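PDB 6WM6: extracellular solute-binding protein, family 5 from Chelativorans sp., which binds EDTA and other aminopolycarboxylates in the periplasm, probably handing them to an ABC transporter for uptake. Local coordinates for residues A[98-103]-A[115-120]; A[130-135]-A[163-168]; A[334-339]-A[419-424]; A[346-351]-A[529-534]; A[489-494]-A[512-517]. All coordinates share one frame; numbering follows the deposited sequence. Where two conformers were deposited one is given.

Overall arrangement
Contacts 1 and 2 form one group and contacts 3 and 4 another; contact 3 lies across the chain's centre from contacts 1 and 2, its centre about 49 Å from that of contact 1. Contacts 1 and 2, with centres about 12 Å apart, meet the same antiparallel sheet and touch directly: Ile117 CD1 and the Tyr115 ring pack on Phe134. Contacts 3 and 4, with centres about 14 Å apart, are joined by a probable hydrogen bond of 2.8 Å from Lys337 NZ to Trp348 O. Contact 5 falls between the two segments of contact 4 along the chain, their nearest atoms about 8 Å apart. Bound 1,2-ethanediol, probably from crystallisation, lies near Asp98 and Gln529.

Contact 1 (A[98-103]-A[115-120]); sequences DLLESA and YRIRED
Leu100 places one methyl on each of two apolar neighbours across the hairpin. CD1 comes to the edge of the Tyr115 ring, 4.2 Å from Tyr115 CD2, while Leu100 CD2 lies against Ile117 CG1. Ala103 CB meets the same part of the tyrosine, 3.9 Å from Tyr115 CD2. The ring is also met by Phe134 and Phe187, so it belongs to a wider aromatic cluster.

Further out the backbones pair. Arg116 N donates to Ser102 O at 2.9 Å, an almost straight bond with 171° at the hydrogen. Arg116 O takes two N-H groups, from Glu101 N at 2.7 Å and, weakly, from Ser102 N at 3.3 Å. On the face that carries the Ser102 and Arg116 side chains, Ser102 OG rests 3.4 Å from Arg116 CB.

At the polar end Arg118 N reaches Leu99 O. The Arg118 chain, bent at chi3 (59°), swings back to bring NH1 2.9 Å from Asp98 O; the oxygen lies in the guanidinium plane, and NH1 meets it on a lone pair in the carbonyl plane. NH1 also bonds Tyr242 O, whereas Asp98 OD1 turns to Glu244 N.

Glu101 and Ser102, both facing Arg116, make a classic beta bulge in the antiparallel hairpin of strands 100-108 and 111-117.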
# COMPACT_ATOMS: atom_id res chain seq x y z
N ASP A 98 -12.40 -15.32 13.73
CA ASP A 98 -11.74 -15.69 14.99
C ASP A 98 -12.03 -14.65 16.07
O ASP A 98 -12.25 -14.99 17.23
CB ASP A 98 -10.24 -15.85 14.77
CG ASP A 98 -9.89 -17.06 13.89
OD1 ASP A 98 -10.65 -18.05 13.93
OD2 ASP A 98 -8.84 -17.00 13.23
N LEU A 99 -12.05 -13.38 15.69
CA LEU A 99 -12.31 -12.28 16.59
C LEU A 99 -13.79 -11.99 16.76
O LEU A 99 -14.25 -11.73 17.88
CB LEU A 99 -11.61 -11.01 16.11
CG LEU A 99 -11.88 -9.76 16.90
CD1 LEU A 99 -11.30 -9.85 18.31
CD2 LEU A 99 -11.26 -8.57 16.17
N LEU A 100 -14.55 -12.03 15.67
CA LEU A 100 -15.91 -11.52 15.65
C LEU A 100 -16.93 -12.61 15.35
O LEU A 100 -16.74 -13.43 14.43
CB LEU A 100 -16.08 -10.42 14.58
CG LEU A 100 -15.24 -9.17 14.77
CD1 LEU A 100 -15.41 -8.25 13.58
CD2 LEU A 100 -15.66 -8.47 16.06
N GLU A 101 -18.03 -12.59 16.09
CA GLU A 101 -19.22 -13.33 15.66
C GLU A 101 -19.89 -12.65 14.48
O GLU A 101 -20.32 -13.31 13.53
CB GLU A 101 -20.21 -13.44 16.83
CG GLU A 101 -21.49 -14.18 16.49
CD GLU A 101 -22.55 -14.03 17.56
OE1 GLU A 101 -22.21 -13.63 18.69
OE2 GLU A 101 -23.74 -14.28 17.26
N SER A 102 -19.97 -11.32 14.51
CA SER A 102 -20.65 -10.57 13.47
C SER A 102 -20.22 -9.11 13.50
O SER A 102 -19.73 -8.59 14.50
CB SER A 102 -22.16 -10.67 13.63
OG SER A 102 -22.59 -10.19 14.90
N ALA A 103 -20.43 -8.46 12.36
CA ALA A 103 -20.27 -7.02 12.20
C ALA A 103 -21.35 -6.63 11.20
O ALA A 103 -21.42 -7.21 10.11
CB ALA A 103 -18.89 -6.68 11.67
N TYR A 115 -20.67 -4.48 16.32
CA TYR A 115 -19.70 -5.57 16.33
C TYR A 115 -20.04 -6.47 17.50
O TYR A 115 -20.23 -6.00 18.63
CB TYR A 115 -18.27 -5.06 16.51
CG TYR A 115 -17.78 -4.08 15.46
CD1 TYR A 115 -17.99 -2.72 15.62
CD2 TYR A 115 -17.10 -4.50 14.32
CE1 TYR A 115 -17.54 -1.81 14.68
CE2 TYR A 115 -16.67 -3.60 13.37
CZ TYR A 115 -16.88 -2.26 13.55
OH TYR A 115 -16.47 -1.34 12.61
N ARG A 116 -20.12 -7.77 17.27
CA ARG A 116 -20.26 -8.76 18.33
C ARG A 116 -18.97 -9.56 18.36
O ARG A 116 -18.66 -10.29 17.41
CB ARG A 116 -21.50 -9.62 18.12
CG ARG A 116 -22.78 -8.80 18.30
CD ARG A 116 -24.08 -9.56 18.05
NE ARG A 116 -25.22 -8.63 18.05
CZ ARG A 116 -25.88 -8.23 19.14
NH1 ARG A 116 -25.53 -8.68 20.34
NH2 ARG A 116 -26.89 -7.38 19.02
N ILE A 117 -18.18 -9.36 19.42
CA ILE A 117 -16.89 -10.01 19.60
C ILE A 117 -17.12 -11.40 20.15
O ILE A 117 -17.94 -11.60 21.06
CB ILE A 117 -16.04 -9.17 20.56
CG1 ILE A 117 -15.87 -7.74 20.04
CG2 ILE A 117 -14.69 -9.84 20.80
CD1 ILE A 117 -15.28 -6.81 21.10
N ARG A 118 -16.37 -12.39 19.64
CA ARG A 118 -16.48 -13.74 20.19
C ARG A 118 -16.13 -13.75 21.67
O ARG A 118 -15.17 -13.12 22.10
CB ARG A 118 -15.56 -14.71 19.45
CG ARG A 118 -16.08 -15.08 18.07
CD ARG A 118 -15.26 -16.19 17.44
NE ARG A 118 -15.24 -17.41 18.24
CZ ARG A 118 -14.14 -18.01 18.71
NH1 ARG A 118 -12.92 -17.51 18.47
NH2 ARG A 118 -14.25 -19.12 19.42
N GLU A 119 -16.89 -14.53 22.44
CA GLU A 119 -16.63 -14.63 23.87
C GLU A 119 -15.20 -15.10 24.13
O GLU A 119 -14.54 -14.59 25.03
CB GLU A 119 -17.66 -15.55 24.52
CG GLU A 119 -19.04 -14.90 24.61
CD GLU A 119 -20.06 -15.76 25.32
OE1 GLU A 119 -21.27 -15.43 25.24
OE2 GLU A 119 -19.66 -16.75 25.95
N ASP A 120 -14.71 -16.04 23.32
CA ASP A 120 -13.39 -16.63 23.54
C ASP A 120 -12.23 -15.79 23.02
O ASP A 120 -11.07 -16.16 23.23
CB ASP A 120 -13.32 -18.02 22.92
CG ASP A 120 -14.21 -19.02 23.61
OD1 ASP A 120 -14.63 -18.76 24.76
OD2 ASP A 120 -14.50 -20.08 23.01

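Contact 2 (A[130-135]-A[163-168]); sequences TGDDFI and LEQDET
The Gln165 amide and the Asp132 carboxylate meet almost perpendicularly, their planes 83° apart. Gln165 NE2 donates to Asp132 OD1 at 2.8 Å with 162° at the hydrogen. The acceptor lies in the amide plane, but the amide reaches OD1 on its anti side, well out of the carboxylate plane. With CG between the backbone N and the carbonyl carbon (chi1 65°) and an extended chain beyond, the glutamine sends its amide over the helix start, where OE1 comes 3.2 Å from Gly131 CA. A water donates to Gln165 OE1 at 2.7 Å and has a weak bond to Thr130 OG1. The third flat group, the Phe134 ring, has Thr130 O at its edge and also meets the rings of Tyr115 and Phe187.

Farther along the helix the contact turns apolar. Ile135 and Leu163 lie alongside each other, pointing opposite ways, with Ile135 CG1 4.0 Å from Leu163 CG, and Leu163 CD2 rests 3.6 Å from Phe134 O. Ile135 CD1 reaches on to Gln165 NE2 at 3.9 Å.

Thr130 and Asp133 close the helix start: Asp132 N donates to Thr130 OG1 at 3.1 Å, and Thr130 N to Asp133 OD2. This is a capping box with Thr130 as N-cap; the helical segment 131-135 runs nearly antiparallel to strand residues 163-165, part of outer strand 160-165.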
# COMPACT_ATOMS: atom_id res chain seq x y z
N THR A 130 -12.32 -6.73 24.18
CA THR A 130 -13.62 -6.14 24.45
C THR A 130 -13.74 -4.78 23.76
O THR A 130 -12.82 -4.30 23.10
CB THR A 130 -13.88 -5.90 25.95
OG1 THR A 130 -12.98 -4.88 26.43
CG2 THR A 130 -13.72 -7.18 26.77
N GLY A 131 -14.90 -4.15 23.96
CA GLY A 131 -15.08 -2.78 23.52
C GLY A 131 -14.06 -1.80 24.06
O GLY A 131 -13.83 -0.76 23.43
N ASP A 132 -13.41 -2.11 25.19
CA ASP A 132 -12.34 -1.23 25.67
C ASP A 132 -11.28 -1.06 24.59
O ASP A 132 -10.69 0.01 24.42
CB ASP A 132 -11.65 -1.82 26.91
CG ASP A 132 -12.48 -1.73 28.16
OD1 ASP A 132 -13.52 -1.05 28.20
OD2 ASP A 132 -12.04 -2.36 29.16
N ASP A 133 -11.00 -2.14 23.87
CA ASP A 133 -9.98 -2.10 22.84
C ASP A 133 -10.45 -1.32 21.61
O ASP A 133 -9.67 -0.57 21.01
CB ASP A 133 -9.56 -3.53 22.49
CG ASP A 133 -9.07 -4.29 23.72
OD1 ASP A 133 -8.20 -3.73 24.43
OD2 ASP A 133 -9.58 -5.39 24.00
N PHE A 134 -11.72 -1.49 21.21
CA PHE A 134 -12.26 -0.67 20.13
C PHE A 134 -12.23 0.81 20.52
O PHE A 134 -11.84 1.65 19.72
CB PHE A 134 -13.70 -1.10 19.80
CG PHE A 134 -13.80 -2.33 18.93
CD1 PHE A 134 -13.46 -3.58 19.43
CD2 PHE A 134 -14.26 -2.24 17.63
CE1 PHE A 134 -13.56 -4.71 18.62
CE2 PHE A 134 -14.36 -3.36 16.81
CZ PHE A 134 -14.01 -4.60 17.32
N ILE A 135 -12.65 1.13 21.75
CA ILE A 135 -12.73 2.52 22.18
C ILE A 135 -11.35 3.16 22.24
O ILE A 135 -11.16 4.30 21.78
CB ILE A 135 -13.49 2.61 23.52
CG1 ILE A 135 -14.96 2.32 23.26
CG2 ILE A 135 -13.32 3.98 24.15
CD1 ILE A 135 -15.77 2.03 24.52
N LEU A 163 -19.10 5.68 20.43
CA LEU A 163 -18.67 4.29 20.39
C LEU A 163 -18.89 3.72 21.78
O LEU A 163 -18.20 4.12 22.72
CB LEU A 163 -17.21 4.18 19.96
CG LEU A 163 -16.69 2.78 19.64
CD1 LEU A 163 -17.47 2.14 18.55
CD2 LEU A 163 -15.22 2.89 19.25
N GLU A 164 -19.85 2.82 21.91
CA GLU A 164 -20.30 2.34 23.22
C GLU A 164 -20.28 0.82 23.24
O GLU A 164 -20.28 0.17 22.19
CB GLU A 164 -21.71 2.86 23.54
CG GLU A 164 -21.79 4.39 23.53
CD GLU A 164 -23.16 4.94 23.90
OE1 GLU A 164 -24.17 4.22 23.78
OE2 GLU A 164 -23.22 6.11 24.33
N GLN A 165 -20.22 0.26 24.43
CA GLN A 165 -20.23 -1.19 24.62
C GLN A 165 -21.25 -1.57 25.68
O GLN A 165 -21.61 -0.76 26.54
CB GLN A 165 -18.85 -1.74 25.00
CG GLN A 165 -18.35 -1.27 26.36
CD GLN A 165 -16.93 -1.70 26.64
OE1 GLN A 165 -16.55 -2.85 26.38
NE2 GLN A 165 -16.13 -0.79 27.18
N ASP A 166 -21.72 -2.80 25.58
CA ASP A 166 -22.67 -3.34 26.54
C ASP A 166 -21.95 -3.77 27.82
O ASP A 166 -20.73 -3.67 27.93
CB ASP A 166 -23.42 -4.53 25.94
CG ASP A 166 -22.54 -5.76 25.87
OD1 ASP A 166 -21.36 -5.62 25.47
OD2 ASP A 166 -23.01 -6.86 26.24
N GLU A 167 -22.71 -4.30 28.78
CA GLU A 167 -22.12 -4.67 30.06
C GLU A 167 -21.15 -5.84 29.95
O GLU A 167 -20.22 -5.94 30.76
CB GLU A 167 -23.22 -5.00 31.07
CG GLU A 167 -22.69 -5.46 32.43
CD GLU A 167 -21.75 -4.45 33.07
OE1 GLU A 167 -22.11 -3.25 33.13
OE2 GLU A 167 -20.65 -4.85 33.49
N THR A 168 -21.34 -6.72 28.97
CA THR A 168 -20.41 -7.84 28.82
C THR A 168 -19.10 -7.43 28.19
O THR A 168 -18.13 -8.18 28.26
CB THR A 168 -21.02 -8.98 27.99
OG1 THR A 168 -21.05 -8.60 26.60
CG2 THR A 168 -22.42 -9.33 28.47
O HOH W 1 -15.47 -4.04 28.58

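Contact 3 (A[334-339]-A[419-424]); sequences GDLKAK and NDMARL
Leu336 carries this helix contact by its outer half, packed against Met421 and Leu424. From CB, with CG anti to the backbone N (chi1 -153°), the chain turns toward the partner helix, and CG lies 3.6 Å from Met421 SD. Beyond it, Leu336 CD1 comes 3.5 Å from Met421 CG. The same methyl is 3.8 Å from Leu424 CB, while CD2 stays on the sulfur side. Met421 was modelled in two conformers, so its distances hold for one of them. Cutting Leu336 back to alanine is likely to open a gap between Met421 and Leu424 and let the methionine shift.

Leu424 CD1 also rests on Lys339 CB at 3.8 Å. Beside it, Lys339 NZ forms a salt bridge of 2.7 Å to Asp335 OD1 one helical turn back, while Asp335 OD2 bonds Tyr428 OH.

The helical segments cross at 143° with axes 10.3 Å apart, so they meet at an angle, through side chains. Both Leu336 and Met421 touch Ile527 of strand 524-537.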
# COMPACT_ATOMS: atom_id res chain seq x y z
N GLY A 334 3.24 2.52 -24.57
CA GLY A 334 3.43 1.18 -25.12
C GLY A 334 4.88 0.78 -25.12
O GLY A 334 5.24 -0.32 -24.71
N ASP A 335 5.75 1.69 -25.55
CA ASP A 335 7.18 1.40 -25.54
C ASP A 335 7.71 1.30 -24.12
O ASP A 335 8.56 0.45 -23.81
CB ASP A 335 7.94 2.50 -26.30
CG ASP A 335 9.42 2.20 -26.42
OD1 ASP A 335 9.77 1.25 -27.16
OD2 ASP A 335 10.24 2.89 -25.77
N LEU A 336 7.24 2.17 -23.23
CA LEU A 336 7.67 2.12 -21.84
C LEU A 336 7.43 0.73 -21.26
O LEU A 336 8.31 0.14 -20.62
CB LEU A 336 6.89 3.17 -21.07
CG LEU A 336 7.45 3.81 -19.82
CD1 LEU A 336 8.83 4.38 -20.03
CD2 LEU A 336 6.49 4.92 -19.42
N LYS A 337 6.23 0.20 -21.46
CA LYS A 337 5.90 -1.12 -20.93
C LYS A 337 6.59 -2.22 -21.71
O LYS A 337 7.01 -3.22 -21.12
CB LYS A 337 4.37 -1.28 -20.95
CG LYS A 337 3.88 -2.46 -20.12
CD LYS A 337 2.34 -2.50 -20.01
CE LYS A 337 1.66 -2.92 -21.29
NZ LYS A 337 1.84 -4.37 -21.57
N ALA A 338 6.74 -2.05 -23.03
CA ALA A 338 7.42 -3.05 -23.86
C ALA A 338 8.87 -3.23 -23.45
O ALA A 338 9.41 -4.35 -23.55
CB ALA A 338 7.37 -2.65 -25.34
N LYS A 339 9.53 -2.17 -22.99
CA LYS A 339 10.93 -2.25 -22.64
C LYS A 339 11.19 -2.68 -21.21
O LYS A 339 12.26 -3.22 -20.91
CB LYS A 339 11.60 -0.88 -22.85
CG LYS A 339 11.59 -0.37 -24.28
CD LYS A 339 12.78 -0.90 -25.05
CE LYS A 339 12.91 -0.21 -26.41
NZ LYS A 339 11.78 -0.55 -27.32
N ASN A 419 14.35 3.61 -12.81
CA ASN A 419 15.55 4.15 -13.44
C ASN A 419 15.46 4.01 -14.96
O ASN A 419 15.74 4.95 -15.70
CB ASN A 419 16.79 3.44 -12.90
CG ASN A 419 18.07 4.20 -13.19
OD1 ASN A 419 18.21 4.85 -14.22
ND2 ASN A 419 19.01 4.13 -12.26
N ASP A 420 15.07 2.82 -15.43
CA ASP A 420 14.96 2.60 -16.87
C ASP A 420 13.89 3.49 -17.48
O ASP A 420 14.07 4.04 -18.57
CB ASP A 420 14.64 1.12 -17.14
CG ASP A 420 15.76 0.19 -16.70
OD1 ASP A 420 16.91 0.64 -16.60
OD2 ASP A 420 15.47 -1.01 -16.46
N MET A 421 12.76 3.66 -16.79
CA MET A 421 11.71 4.50 -17.35
C MET A 421 12.12 5.96 -17.40
O MET A 421 11.72 6.67 -18.33
CB MET A 421 10.38 4.26 -16.60
CG MET A 421 9.77 2.89 -16.98
SD MET A 421 8.06 2.61 -16.44
CE MET A 421 8.32 3.15 -14.73
N ALA A 422 12.90 6.43 -16.43
CA ALA A 422 13.34 7.82 -16.47
C ALA A 422 14.19 8.08 -17.71
O ALA A 422 14.07 9.14 -18.34
CB ALA A 422 14.15 8.14 -15.20
N ARG A 423 15.05 7.12 -18.07
CA ARG A 423 15.86 7.29 -19.27
C ARG A 423 14.99 7.24 -20.53
O ARG A 423 15.21 8.00 -21.47
CB ARG A 423 16.94 6.22 -19.33
CG ARG A 423 18.00 6.36 -18.24
CD ARG A 423 19.11 5.34 -18.42
NE ARG A 423 20.15 5.48 -17.41
CZ ARG A 423 21.17 6.33 -17.48
NH1 ARG A 423 22.07 6.37 -16.51
NH2 ARG A 423 21.29 7.14 -18.52
N LEU A 424 14.02 6.33 -20.56
CA LEU A 424 13.12 6.27 -21.71
C LEU A 424 12.32 7.55 -21.88
O LEU A 424 12.16 8.06 -23.00
CB LEU A 424 12.19 5.07 -21.56
CG LEU A 424 12.90 3.72 -21.71
CD1 LEU A 424 12.02 2.58 -21.24
CD2 LEU A 424 13.30 3.55 -23.17

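Contact 4 (A[346-351]-A[529-534]); sequences RNWPHM and QLPTAL
Trp348, the first residue of 346-351 to touch Gln529-Pro531, meets that strand with the edge of its indole. CG stands anti to the backbone N (chi1 -156°), which carries NE1 to Gln529 O at 2.8 Å. The bond has 151° at the hydrogen, and the oxygen lies 2° out of the ring plane, with the donor in the carbonyl plane too. Farther round the ring, CH2 approaches Pro531 CB at 3.8 Å. The Tyr528 ring also meets this indole, nearly at right angles.

Pro349 follows, and Pro349 CD sits over one face of the indole, 3.7 Å above its plane and displaced from the ring centre. Across the contact, Pro349 CG lies 3.8 Å from Gln529 OE1. One water ties this corner together by three bonds: it donates to Pro349 O at 2.7 Å and to Gln529 OE1 at 2.8 Å, and accepts from Gln529 N at 2.9 Å. The other end of the Gln529 side-chain amide, NE2, bonds Ser303 O.

At Met351 the chain comes alongside the strand, through backbone hydrogen bonding with Ile527. A loop is thus fastened to strand 524-537, a member of a mixed sheet flanked by helices, as expected of a periplasmic binding protein lobe.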
# COMPACT_ATOMS: atom_id res chain seq x y z
N ARG A 346 3.81 -11.44 -18.79
CA ARG A 346 2.86 -11.63 -19.87
C ARG A 346 1.56 -10.88 -19.60
O ARG A 346 1.09 -10.81 -18.45
CB ARG A 346 2.54 -13.12 -20.04
N ASN A 347 1.00 -10.27 -20.64
CA ASN A 347 -0.29 -9.60 -20.58
C ASN A 347 -0.35 -8.65 -19.38
O ASN A 347 -1.31 -8.62 -18.61
CB ASN A 347 -1.43 -10.62 -20.53
CG ASN A 347 -1.48 -11.49 -21.79
OD1 ASN A 347 -1.60 -12.71 -21.70
ND2 ASN A 347 -1.36 -10.86 -22.94
N TRP A 348 0.70 -7.85 -19.24
CA TRP A 348 0.78 -6.92 -18.11
C TRP A 348 -0.04 -5.68 -18.44
O TRP A 348 0.17 -5.06 -19.48
CB TRP A 348 2.22 -6.54 -17.83
CG TRP A 348 2.40 -6.09 -16.40
CD1 TRP A 348 2.58 -4.81 -15.93
CD2 TRP A 348 2.39 -6.94 -15.25
NE1 TRP A 348 2.69 -4.83 -14.56
CE2 TRP A 348 2.59 -6.13 -14.12
CE3 TRP A 348 2.26 -8.33 -15.06
CZ2 TRP A 348 2.65 -6.65 -12.83
CZ3 TRP A 348 2.31 -8.84 -13.79
CH2 TRP A 348 2.53 -8.00 -12.69
N PRO A 349 -0.99 -5.28 -17.59
CA PRO A 349 -1.90 -4.21 -17.99
C PRO A 349 -1.31 -2.82 -17.84
O PRO A 349 -0.64 -2.50 -16.85
CB PRO A 349 -3.09 -4.40 -17.03
CG PRO A 349 -2.50 -5.03 -15.82
CD PRO A 349 -1.37 -5.91 -16.31
N HIS A 350 -1.59 -1.98 -18.82
CA HIS A 350 -1.46 -0.53 -18.63
C HIS A 350 -2.42 -0.09 -17.53
O HIS A 350 -3.49 -0.67 -17.31
CB HIS A 350 -1.88 0.20 -19.90
CG HIS A 350 -0.92 0.08 -21.03
ND1 HIS A 350 0.33 0.68 -21.02
CD2 HIS A 350 -1.03 -0.53 -22.24
CE1 HIS A 350 0.94 0.43 -22.17
NE2 HIS A 350 0.14 -0.32 -22.92
N MET A 351 -2.05 0.98 -16.83
CA MET A 351 -2.96 1.65 -15.91
C MET A 351 -3.19 3.06 -16.41
O MET A 351 -2.26 3.89 -16.43
CB MET A 351 -2.43 1.66 -14.49
CG MET A 351 -3.43 2.26 -13.52
SD MET A 351 -2.91 1.90 -11.83
CE MET A 351 -3.91 3.10 -10.93
N GLN A 529 1.14 -1.26 -12.81
CA GLN A 529 1.33 -1.85 -11.49
C GLN A 529 2.68 -2.54 -11.36
O GLN A 529 3.16 -3.22 -12.27
CB GLN A 529 0.23 -2.88 -11.25
CG GLN A 529 -1.16 -2.28 -10.98
CD GLN A 529 -2.22 -3.30 -11.22
OE1 GLN A 529 -2.66 -3.50 -12.35
NE2 GLN A 529 -2.68 -3.91 -10.14
N LEU A 530 3.29 -2.40 -10.18
CA LEU A 530 4.50 -3.14 -9.89
C LEU A 530 4.19 -4.62 -9.78
O LEU A 530 3.14 -5.01 -9.29
CB LEU A 530 5.12 -2.68 -8.56
CG LEU A 530 5.90 -1.37 -8.57
CD1 LEU A 530 5.05 -0.16 -8.84
CD2 LEU A 530 6.61 -1.21 -7.22
N PRO A 531 5.12 -5.48 -10.18
CA PRO A 531 4.96 -6.91 -9.88
C PRO A 531 5.38 -7.22 -8.46
O PRO A 531 6.39 -6.72 -7.97
CB PRO A 531 5.90 -7.58 -10.89
CG PRO A 531 6.99 -6.56 -11.10
CD PRO A 531 6.31 -5.20 -11.01
N THR A 532 4.63 -8.06 -7.81
CA THR A 532 5.10 -8.65 -6.57
C THR A 532 6.03 -9.82 -6.89
O THR A 532 6.08 -10.34 -8.00
CB THR A 532 3.94 -9.20 -5.74
OG1 THR A 532 3.39 -10.32 -6.45
CG2 THR A 532 2.86 -8.17 -5.50
N ALA A 533 6.78 -10.26 -5.88
CA ALA A 533 7.58 -11.47 -6.02
C ALA A 533 7.71 -12.12 -4.65
O ALA A 533 8.46 -11.65 -3.80
CB ALA A 533 8.95 -11.15 -6.60
N LEU A 534 7.00 -13.22 -4.46
CA LEU A 534 7.12 -14.06 -3.26
C LEU A 534 7.91 -15.29 -3.66
O LEU A 534 7.46 -16.07 -4.50
CB LEU A 534 5.74 -14.45 -2.76
CG LEU A 534 5.66 -15.26 -1.48
CD1 LEU A 534 6.14 -14.47 -0.28
CD2 LEU A 534 4.22 -15.75 -1.29
O HOH W 2 -1.24 -1.93 -14.23

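Contact 5 (A[489-494]-A[512-517]); sequences PKIEEI and SEADEL
Helices 489-499 and 504-521 form an alpha-alpha hairpin, two nearly antiparallel helices joined by a short connection. Their contacting segments cross at -156° with axes 8.9 Å apart, and small Ala514 lets the backbones come close: Ile491 CA and Ala514 CA are 5.1 Å apart.

Ile494 points into the interface and spreads over three partners. Its CG2, anti to the backbone N, meets Ala514 CB at 3.7 Å. The other branch runs to CD1, which lies 3.6 Å from Glu513 CD, across the glutamate's extended chain, and 3.9 Å from Leu517 CD1. With a glycine here instead of Ile494, Ala514 CB and Leu517 CD1 would probably lose a packing partner and the Glu513 chain its apolar support.

One turn earlier, Ile491 and Leu517 overlap flank to flank, their tips heading opposite ways, with Ile491 CG1 3.8 Å from Leu517 CB. Leu517 CD1 also rests against Lys490 CG. Elsewhere on helix 504-521, Asp515 and Glu516 form salt bridges with Arg366, and Glu516 with Arg370 as well.

At the exposed edge of the interface the Lys490 and Glu513 chains run roughly perpendicular to each other, their charged atoms too far apart for a salt bridge. Instead a water links them, accepting from Lys490 NZ at 3.1 Å and donating to Glu513 OE1 at 2.7 Å.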
# COMPACT_ATOMS: atom_id res chain seq x y z
N PRO A 489 -11.84 22.49 -5.96
CA PRO A 489 -12.95 22.17 -5.05
C PRO A 489 -13.94 21.18 -5.62
O PRO A 489 -14.58 20.45 -4.85
CB PRO A 489 -13.58 23.54 -4.77
CG PRO A 489 -12.47 24.52 -5.03
CD PRO A 489 -11.68 23.94 -6.17
N LYS A 490 -14.12 21.13 -6.94
CA LYS A 490 -15.04 20.16 -7.53
C LYS A 490 -14.54 18.73 -7.35
O LYS A 490 -15.33 17.83 -7.02
CB LYS A 490 -15.27 20.49 -9.00
CG LYS A 490 -16.26 19.60 -9.73
CD LYS A 490 -17.63 19.59 -9.05
CE LYS A 490 -18.66 18.85 -9.91
NZ LYS A 490 -20.01 18.81 -9.27
N ILE A 491 -13.25 18.50 -7.55
CA ILE A 491 -12.67 17.18 -7.28
C ILE A 491 -12.92 16.80 -5.83
O ILE A 491 -13.29 15.66 -5.52
CB ILE A 491 -11.19 17.16 -7.64
CG1 ILE A 491 -11.02 17.20 -9.17
CG2 ILE A 491 -10.50 15.91 -7.03
CD1 ILE A 491 -9.59 17.25 -9.62
N GLU A 492 -12.70 17.75 -4.91
CA GLU A 492 -12.85 17.44 -3.49
C GLU A 492 -14.31 17.11 -3.16
O GLU A 492 -14.58 16.19 -2.40
CB GLU A 492 -12.34 18.61 -2.65
CG GLU A 492 -10.90 18.94 -2.97
CD GLU A 492 -10.27 19.92 -2.01
OE1 GLU A 492 -10.86 20.19 -0.95
OE2 GLU A 492 -9.17 20.41 -2.34
N GLU A 493 -15.24 17.85 -3.74
CA GLU A 493 -16.66 17.60 -3.51
C GLU A 493 -17.04 16.21 -4.01
O GLU A 493 -17.77 15.46 -3.34
CB GLU A 493 -17.49 18.67 -4.20
CG GLU A 493 -18.99 18.44 -4.21
CD GLU A 493 -19.73 19.48 -5.03
OE1 GLU A 493 -19.08 20.21 -5.81
OE2 GLU A 493 -20.97 19.58 -4.89
N ILE A 494 -16.55 15.84 -5.20
CA ILE A 494 -16.86 14.53 -5.76
C ILE A 494 -16.30 13.42 -4.88
O ILE A 494 -16.99 12.43 -4.62
CB ILE A 494 -16.30 14.43 -7.19
CG1 ILE A 494 -17.04 15.36 -8.15
CG2 ILE A 494 -16.40 12.97 -7.68
CD1 ILE A 494 -16.26 15.66 -9.40
N SER A 512 -15.62 8.40 -10.63
CA SER A 512 -15.15 8.46 -12.01
C SER A 512 -15.05 9.90 -12.51
O SER A 512 -14.14 10.22 -13.27
CB SER A 512 -16.08 7.65 -12.93
OG SER A 512 -15.96 6.27 -12.65
N GLU A 513 -15.99 10.77 -12.12
CA GLU A 513 -15.94 12.17 -12.55
C GLU A 513 -14.69 12.86 -12.04
O GLU A 513 -14.09 13.69 -12.76
CB GLU A 513 -17.20 12.90 -12.09
CG GLU A 513 -17.30 14.30 -12.68
CD GLU A 513 -18.49 15.10 -12.18
OE1 GLU A 513 -19.29 14.60 -11.34
OE2 GLU A 513 -18.63 16.27 -12.62
N ALA A 514 -14.26 12.55 -10.82
CA ALA A 514 -13.04 13.14 -10.29
C ALA A 514 -11.82 12.61 -11.04
O ALA A 514 -10.87 13.36 -11.27
CB ALA A 514 -12.91 12.85 -8.80
N ASP A 515 -11.82 11.34 -11.42
CA ASP A 515 -10.73 10.79 -12.22
C ASP A 515 -10.61 11.53 -13.54
O ASP A 515 -9.49 11.85 -13.99
CB ASP A 515 -10.96 9.29 -12.42
CG ASP A 515 -9.72 8.50 -12.79
OD1 ASP A 515 -8.57 8.93 -12.54
OD2 ASP A 515 -9.90 7.38 -13.32
N GLU A 516 -11.74 11.83 -14.19
CA GLU A 516 -11.71 12.59 -15.44
C GLU A 516 -11.09 13.96 -15.22
O GLU A 516 -10.20 14.38 -15.98
CB GLU A 516 -13.14 12.74 -15.99
CG GLU A 516 -13.88 11.43 -16.28
CD GLU A 516 -13.55 10.75 -17.58
OE1 GLU A 516 -12.84 11.34 -18.42
OE2 GLU A 516 -14.03 9.60 -17.80
N LEU A 517 -11.53 14.68 -14.20
CA LEU A 517 -11.00 16.02 -13.94
C LEU A 517 -9.53 15.97 -13.56
O LEU A 517 -8.75 16.84 -13.94
CB LEU A 517 -11.82 16.69 -12.84
CG LEU A 517 -13.28 17.01 -13.19
CD1 LEU A 517 -14.03 17.50 -11.96
CD2 LEU A 517 -13.38 18.03 -14.32
O HOH W 3 -21.18 16.03 -10.13